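Local coordinates for anti-sigma-factor antagonist (STAS) domain protein (Moorella thermoacetica, PDB 3ZXN) that probably serves as an RsbS-type STAS protein of the bacterial stressosome, a modular system here apparently adapted to control secondary messenger signalling, at residues Leu46-Ser51 and Leu76-Thr81; Thr81-Ala86 and Met101-Asn106. The protein carries 1 engineered substitution. All coordinates share one frame; numbering follows the deposited sequence.

How the contacts relate
Contact 1 lies near the centre of the chain and contact 2 at its surface, on neighbouring pairs of parallel strands in one mixed sheet. Contact 1 is largely buried and pairs strands 45-49 and 78-81 through four successive parallel bridges; apolar side chains occupy both faces, with an acid-hydroxyl pair at the C-terminal end. Contact 2 is a surface contact at the outermost strand 102-104, where backbone hydrogen bonds, a water and a few methyl groups meet. Thr81 belongs to both, and Leu80 continues the ladder from contact 1 through probable backbone bonds with Ala102 and Ala104. Each contact closes one beta-alpha-beta unit of the STAS domain.

Contact 1: Leu46-Ser51 and Leu76-Thr81; sequences LVIDIS and LPFVLT
Phe78 packs against Leu46 and Ile48 on one face of two parallel strands whose axes come within 4.7 Å. Its CD1 meets Leu46 CG at 3.7 Å, the two side chains running alongside in the same direction. The Ile48 side chain comes in obliquely: its CG1 sits at the edge of the ring, in plane, while its CD1 approaches Phe78 CE1 to 3.6 Å. Helices 25-38 and 58-74 cover this face. On the reverse face, Val47 CG2 touches Val79 CG1 at 3.7 Å and Val47 CG1 reaches the Thr81 methyl, under Leu107 of helix 107-118. Backbone bonds join the strands throughout, among them Val79 N to Leu46 O at 2.9 Å.

Packing thins at the ends. Toward exposed Pro77, Leu76 CD2 reaches Leu46 CB, at 3.9 Å, and the closing bond, from Leu46 N to Pro77 O, is bent to 141°. At the other end, beside exposed Ser51, the contact turns polar. With CG anti to the backbone N (chi1 -177°), Asp49 presents OD2 to Thr81 OG1, 2.8 Å away on the anti side of the carboxylate. OD1 accepts from Ser51 OG through its syn lone pair and from Ser51 N above the plane, making an Asx turn. Three donors thus hold the carboxylate against rotation, which would probably stabilise its negative charge in this buried position and tie the strand end to the following turn.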
ATOM      1  N   LEU A  46       5.772   5.214   1.527  1.00 21.06           N
ATOM      2  CA  LEU A  46       5.355   3.836   1.515  1.00 22.12           C
ATOM      3  C   LEU A  46       4.735   3.504   0.157  1.00 21.73           C
ATOM      4  O   LEU A  46       3.863   4.222  -0.328  1.00 25.17           O
ATOM      5  CB  LEU A  46       4.325   3.599   2.646  1.00 19.96           C
ATOM      6  CG  LEU A  46       3.542   2.288   2.632  1.00 22.24           C
ATOM      7  CD1 LEU A  46       4.489   1.125   2.734  1.00 23.25           C
ATOM      8  CD2 LEU A  46       2.523   2.244   3.789  1.00 26.09           C
ATOM      9  N   VAL A  47       5.201   2.416  -0.446  1.00 23.33           N
ATOM     10  CA  VAL A  47       4.632   1.908  -1.698  0.71 22.86           C
ATOM     11  C   VAL A  47       4.123   0.498  -1.476  1.00 21.10           C
ATOM     12  O   VAL A  47       4.861  -0.363  -0.992  1.00 24.52           O
ATOM     13  CB  VAL A  47       5.682   1.829  -2.843  0.71 24.30           C
ATOM     14  CG1 VAL A  47       4.984   1.467  -4.164  0.71 19.74           C
ATOM     15  CG2 VAL A  47       6.458   3.126  -2.961  0.71 27.32           C
ATOM     16  N   ILE A  48       2.860   0.254  -1.816  1.00 22.61           N
ATOM     17  CA  ILE A  48       2.322  -1.092  -1.683  1.00 19.64           C
ATOM     18  C   ILE A  48       1.753  -1.550  -3.018  1.00 21.71           C
ATOM     19  O   ILE A  48       0.898  -0.881  -3.581  1.00 22.03           O
ATOM     20  CB  ILE A  48       1.190  -1.175  -0.641  1.00 20.52           C
ATOM     21  CG1 ILE A  48       1.711  -0.810   0.755  1.00 22.73           C
ATOM     22  CG2 ILE A  48       0.603  -2.581  -0.662  1.00 23.86           C
ATOM     23  CD1 ILE A  48       0.585  -0.879   1.866  1.00 23.02           C
ATOM     24  N   ASP A  49       2.223  -2.695  -3.507  1.00 25.03           N
ATOM     25  CA  ASP A  49       1.771  -3.209  -4.800  1.00 26.81           C
ATOM     26  C   ASP A  49       0.847  -4.399  -4.604  1.00 23.63           C
ATOM     27  O   ASP A  49       1.163  -5.320  -3.856  1.00 25.67           O
ATOM     28  CB  ASP A  49       2.954  -3.615  -5.693  1.00 23.67           C
ATOM     29  CG  ASP A  49       2.505  -4.093  -7.067  1.00 25.75           C
ATOM     30  OD1 ASP A  49       2.111  -5.272  -7.192  1.00 26.96           O
ATOM     31  OD2 ASP A  49       2.548  -3.285  -8.014  1.00 26.82           O
ATOM     32  N   ILE A  50      -0.274  -4.389  -5.314  1.00 20.59           N
ATOM     33  CA  ILE A  50      -1.237  -5.482  -5.214  1.00 22.69           C
ATOM     34  C   ILE A  50      -1.501  -6.221  -6.526  1.00 28.52           C
ATOM     35  O   ILE A  50      -2.516  -6.901  -6.652  1.00 27.49           O
ATOM     36  CB  ILE A  50      -2.582  -4.972  -4.623  1.00 24.86           C
ATOM     37  CG1 ILE A  50      -3.169  -3.850  -5.498  1.00 23.68           C
ATOM     38  CG2 ILE A  50      -2.349  -4.475  -3.220  1.00 27.55           C
ATOM     39  CD1 ILE A  50      -4.645  -3.473  -5.162  1.00 26.40           C
ATOM     40  N   SER A  51      -0.578  -6.110  -7.485  1.00 27.68           N
ATOM     41  CA  SER A  51      -0.780  -6.704  -8.813  1.00 28.23           C
ATOM     42  C   SER A  51      -0.996  -8.219  -8.774  1.00 31.34           C
ATOM     43  O   SER A  51      -1.655  -8.788  -9.649  1.00 28.77           O
ATOM     44  CB  SER A  51       0.381  -6.359  -9.754  1.00 22.71           C
ATOM     45  OG  SER A  51       1.603  -6.864  -9.267  1.00 26.75           O
ATOM     46  N   LEU A  76       2.928  10.343   6.210  1.00 30.20           N
ATOM     47  CA  LEU A  76       3.740   9.459   5.373  1.00 27.32           C
ATOM     48  C   LEU A  76       3.150   9.357   3.968  1.00 25.94           C
ATOM     49  O   LEU A  76       2.056   8.827   3.786  1.00 25.07           O
ATOM     50  CB  LEU A  76       3.836   8.070   6.017  1.00 28.87           C
ATOM     51  CG  LEU A  76       4.695   7.011   5.320  1.00 31.53           C
ATOM     52  CD1 LEU A  76       6.193   7.363   5.374  1.00 27.50           C
ATOM     53  CD2 LEU A  76       4.441   5.651   5.951  1.00 32.62           C
ATOM     54  N   PRO A  77       3.859   9.896   2.960  1.00 27.91           N
ATOM     55  CA  PRO A  77       3.373   9.712   1.589  1.00 25.16           C
ATOM     56  C   PRO A  77       3.125   8.238   1.257  1.00 22.77           C
ATOM     57  O   PRO A  77       3.946   7.393   1.584  1.00 26.69           O
ATOM     58  CB  PRO A  77       4.540  10.259   0.736  1.00 29.16           C
ATOM     59  CG  PRO A  77       5.136  11.333   1.597  1.00 32.05           C
ATOM     60  CD  PRO A  77       5.021  10.803   3.021  1.00 26.60           C
ATOM     61  N   PHE A  78       2.022   7.947   0.575  1.00 23.16           N
ATOM     62  CA  PHE A  78       1.615   6.571   0.336  1.00 22.01           C
ATOM     63  C   PHE A  78       1.111   6.422  -1.093  1.00 25.02           C
ATOM     64  O   PHE A  78       0.279   7.205  -1.523  1.00 26.79           O
ATOM     65  CB  PHE A  78       0.487   6.197   1.327  1.00 22.08           C
ATOM     66  CG  PHE A  78      -0.178   4.878   1.041  1.00 25.33           C
ATOM     67  CD1 PHE A  78       0.565   3.717   0.914  1.00 29.54           C
ATOM     68  CD2 PHE A  78      -1.557   4.787   0.943  1.00 29.14           C
ATOM     69  CE1 PHE A  78      -0.059   2.491   0.662  1.00 27.55           C
ATOM     70  CE2 PHE A  78      -2.176   3.564   0.708  1.00 34.48           C
ATOM     71  CZ  PHE A  78      -1.426   2.420   0.563  1.00 27.78           C
ATOM     72  N   VAL A  79       1.626   5.431  -1.823  1.00 24.53           N
ATOM     73  CA  VAL A  79       1.127   5.138  -3.161  0.67 24.40           C
ATOM     74  C   VAL A  79       0.771   3.653  -3.288  1.00 23.85           C
ATOM     75  O   VAL A  79       1.507   2.781  -2.829  1.00 23.09           O
ATOM     76  CB  VAL A  79       2.122   5.607  -4.279  0.67 26.42           C
ATOM     77  CG1 VAL A  79       3.442   4.886  -4.165  0.67 23.81           C
ATOM     78  CG2 VAL A  79       1.514   5.434  -5.679  0.67 25.79           C
ATOM     79  N   LEU A  80      -0.391   3.387  -3.884  1.00 21.32           N
ATOM     80  CA  LEU A  80      -0.879   2.032  -4.103  1.00 22.31           C
ATOM     81  C   LEU A  80      -0.685   1.729  -5.585  1.00 24.24           C
ATOM     82  O   LEU A  80      -1.030   2.562  -6.420  1.00 24.95           O
ATOM     83  CB  LEU A  80      -2.372   1.941  -3.758  1.00 23.13           C
ATOM     84  CG  LEU A  80      -3.036   0.566  -3.837  1.00 23.78           C
ATOM     85  CD1 LEU A  80      -2.471  -0.372  -2.764  1.00 26.50           C
ATOM     86  CD2 LEU A  80      -4.561   0.678  -3.713  1.00 22.68           C
ATOM     87  N   THR A  81      -0.114   0.566  -5.897  1.00 20.76           N
ATOM     88  CA  THR A  81       0.281   0.257  -7.273  1.00 24.67           C
ATOM     89  C   THR A  81      -0.205  -1.117  -7.739  1.00 25.24           C
ATOM     90  O   THR A  81      -0.529  -1.986  -6.920  1.00 22.49           O
ATOM     91  CB  THR A  81       1.843   0.354  -7.480  1.00 24.15           C
ATOM     92  OG1 THR A  81       2.505  -0.718  -6.805  1.00 21.58           O
ATOM     93  CG2 THR A  81       2.403   1.680  -6.965  1.00 21.08           C
TER

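Contact 2: Thr81-Ala86 and Met101-Asn106; sequences TGIKPA and MATALN
Gly82 N donates to Ala104 O at 3.3 Å, 15° off the carbonyl plane, and makes a second, weak bond to Leu105 O. Positive phi (74°) at Gly82, favourable to glycine, turns the chain away from the sheet here. A water extends the polar set, accepting from Ile83 N at 2.8 Å and donating to Ala104 O, so that this one carbonyl oxygen serves both the peptide N-H and the solvent.

A close CA-H...O contact, Thr81 CA to Ala104 O at 3.1 Å, accompanies the parallel bridge between these residues.

Apolar contacts are few. Thr81 CG2 lies 3.8 Å from Ala104 CB. Ile83 crosses Thr103 at about a right angle; its CG1 stands anti to the carbonyl carbon and the chain runs on extended (chi2 167°), which carries CD1 to 3.9 Å from Thr103 CG2. A glycine at Thr81 removes both methyl and hydroxyl, and would probably leave a gap beside Ala104 CB and the Asp49 carboxylate less firmly held.

Lys84 then takes the N-cap of helix 85-93, with a salt bridge to Glu54. Strand 78-81, that helix and the parallel edge strand 102-104 form a beta-alpha-beta crossover, the last such unit in this STAS domain's sheet.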
ATOM      1  N   THR A  81      -0.114   0.566  -5.897  1.00 20.76           N
ATOM      2  CA  THR A  81       0.281   0.257  -7.273  1.00 24.67           C
ATOM      3  C   THR A  81      -0.205  -1.117  -7.739  1.00 25.24           C
ATOM      4  O   THR A  81      -0.529  -1.986  -6.920  1.00 22.49           O
ATOM      5  CB  THR A  81       1.843   0.354  -7.480  1.00 24.15           C
ATOM      6  OG1 THR A  81       2.505  -0.718  -6.805  1.00 21.58           O
ATOM      7  CG2 THR A  81       2.403   1.680  -6.965  1.00 21.08           C
ATOM      8  N   GLY A  82      -0.250  -1.301  -9.064  1.00 27.03           N
ATOM      9  CA  GLY A  82      -0.617  -2.576  -9.671  1.00 22.04           C
ATOM     10  C   GLY A  82      -2.108  -2.881  -9.591  1.00 29.12           C
ATOM     11  O   GLY A  82      -2.496  -3.981  -9.215  1.00 28.90           O
ATOM     12  N   ILE A  83      -2.938  -1.900  -9.942  1.00 28.94           N
ATOM     13  CA  ILE A  83      -4.393  -1.998  -9.819  1.00 29.34           C
ATOM     14  C   ILE A  83      -5.077  -2.116 -11.188  1.00 32.29           C
ATOM     15  O   ILE A  83      -5.249  -1.121 -11.904  1.00 29.94           O
ATOM     16  CB  ILE A  83      -4.978  -0.753  -9.142  1.00 27.24           C
ATOM     17  CG1 ILE A  83      -4.270  -0.481  -7.809  1.00 27.13           C
ATOM     18  CG2 ILE A  83      -6.491  -0.910  -8.960  1.00 32.37           C
ATOM     19  CD1 ILE A  83      -4.579   0.885  -7.235  1.00 30.52           C
ATOM     20  N   LYS A  84      -5.486  -3.325 -11.540  1.00 35.30           N
ATOM     21  CA  LYS A  84      -6.168  -3.538 -12.809  1.00 39.91           C
ATOM     22  C   LYS A  84      -7.579  -2.977 -12.724  1.00 32.80           C
ATOM     23  O   LYS A  84      -8.135  -2.857 -11.627  1.00 33.95           O
ATOM     24  CB  LYS A  84      -6.189  -5.025 -13.174  1.00 37.79           C
ATOM     25  CG  LYS A  84      -6.930  -5.910 -12.172  1.00 43.76           C
ATOM     26  CD  LYS A  84      -6.767  -7.372 -12.564  1.00 47.51           C
ATOM     27  CE  LYS A  84      -7.561  -8.289 -11.656  1.00 51.25           C
ATOM     28  NZ  LYS A  84      -7.427  -9.712 -12.074  1.00 55.78           N
ATOM     29  N   PRO A  85      -8.162  -2.624 -13.883  1.00 32.95           N
ATOM     30  CA  PRO A  85      -9.513  -2.056 -13.955  1.00 38.56           C
ATOM     31  C   PRO A  85     -10.546  -2.776 -13.078  1.00 34.78           C
ATOM     32  O   PRO A  85     -11.275  -2.119 -12.343  1.00 39.57           O
ATOM     33  CB  PRO A  85      -9.866  -2.202 -15.439  1.00 38.02           C
ATOM     34  CG  PRO A  85      -8.536  -2.027 -16.133  1.00 38.68           C
ATOM     35  CD  PRO A  85      -7.511  -2.672 -15.212  1.00 39.18           C
ATOM     36  N   ALA A  86     -10.613  -4.099 -13.145  1.00 37.56           N
ATOM     37  CA  ALA A  86     -11.648  -4.816 -12.399  1.00 37.05           C
ATOM     38  C   ALA A  86     -11.476  -4.610 -10.893  1.00 35.79           C
ATOM     39  O   ALA A  86     -12.449  -4.500 -10.145  1.00 35.02           O
ATOM     40  CB  ALA A  86     -11.625  -6.295 -12.748  1.00 42.17           C
ATOM     41  N   MET A 101      -6.425   9.422  -3.953  1.00 30.31           N
ATOM     42  CA  MET A 101      -5.151   8.956  -3.416  1.00 30.07           C
ATOM     43  C   MET A 101      -4.121   8.741  -4.524  1.00 28.13           C
ATOM     44  O   MET A 101      -4.480   8.650  -5.697  1.00 23.38           O
ATOM     45  CB  MET A 101      -5.327   7.694  -2.578  1.00 33.27           C
ATOM     46  CG  MET A 101      -5.573   6.439  -3.365  1.00 33.42           C
ATOM     47  SD  MET A 101      -5.753   4.999  -2.277  1.00 48.05           S
ATOM     48  CE  MET A 101      -4.093   4.769  -1.684  1.00 35.52           C
ATOM     49  N   ALA A 102      -2.853   8.681  -4.138  1.00 25.22           N
ATOM     50  CA  ALA A 102      -1.779   8.449  -5.098  1.00 25.26           C
ATOM     51  C   ALA A 102      -1.769   6.977  -5.509  1.00 25.38           C
ATOM     52  O   ALA A 102      -1.656   6.085  -4.669  1.00 24.78           O
ATOM     53  CB  ALA A 102      -0.441   8.850  -4.502  1.00 25.88           C
ATOM     54  N   THR A 103      -1.922   6.718  -6.803  1.00 23.56           N
ATOM     55  CA  THR A 103      -1.782   5.363  -7.307  1.00 23.66           C
ATOM     56  C   THR A 103      -0.771   5.386  -8.475  1.00 24.18           C
ATOM     57  O   THR A 103      -0.583   6.419  -9.110  1.00 25.07           O
ATOM     58  CB  THR A 103      -3.137   4.735  -7.751  1.00 25.14           C
ATOM     59  OG1 THR A 103      -3.703   5.486  -8.830  1.00 26.67           O
ATOM     60  CG2 THR A 103      -4.167   4.668  -6.575  1.00 22.97           C
ATOM     61  N   ALA A 104      -0.107   4.262  -8.715  1.00 23.94           N
ATOM     62  CA  ALA A 104       0.829   4.150  -9.841  1.00 26.35           C
ATOM     63  C   ALA A 104       0.763   2.753 -10.470  1.00 24.41           C
ATOM     64  O   ALA A 104       0.162   1.829  -9.920  1.00 21.24           O
ATOM     65  CB  ALA A 104       2.256   4.535  -9.432  1.00 21.68           C
ATOM     66  N   LEU A 105       1.346   2.607 -11.654  1.00 23.06           N
ATOM     67  CA  LEU A 105       1.173   1.383 -12.421  1.00 24.32           C
ATOM     68  C   LEU A 105       1.925   0.210 -11.801  1.00 24.09           C
ATOM     69  O   LEU A 105       1.460  -0.915 -11.817  1.00 25.68           O
ATOM     70  CB  LEU A 105       1.675   1.600 -13.871  1.00 24.92           C
ATOM     71  CG  LEU A 105       1.538   0.385 -14.791  1.00 29.87           C
ATOM     72  CD1 LEU A 105       0.076  -0.056 -14.866  1.00 24.35           C
ATOM     73  CD2 LEU A 105       2.128   0.673 -16.207  1.00 25.42           C
ATOM     74  N   ASN A 106       3.108   0.491 -11.272  1.00 27.09           N
ATOM     75  CA  ASN A 106       3.979  -0.542 -10.746  1.00 27.67           C
ATOM     76  C   ASN A 106       4.908   0.069  -9.714  1.00 26.38           C
ATOM     77  O   ASN A 106       4.824   1.264  -9.425  1.00 24.33           O
ATOM     78  CB  ASN A 106       4.788  -1.184 -11.877  1.00 28.66           C
ATOM     79  CG  ASN A 106       5.592  -0.176 -12.654  1.00 26.17           C
ATOM     80  OD1 ASN A 106       6.262   0.677 -12.080  1.00 28.32           O
ATOM     81  ND2 ASN A 106       5.508  -0.249 -13.975  1.00 29.83           N
TER
HETATM   82  O   HOH W   1      -2.148   0.435 -11.223  1.00 27.16           O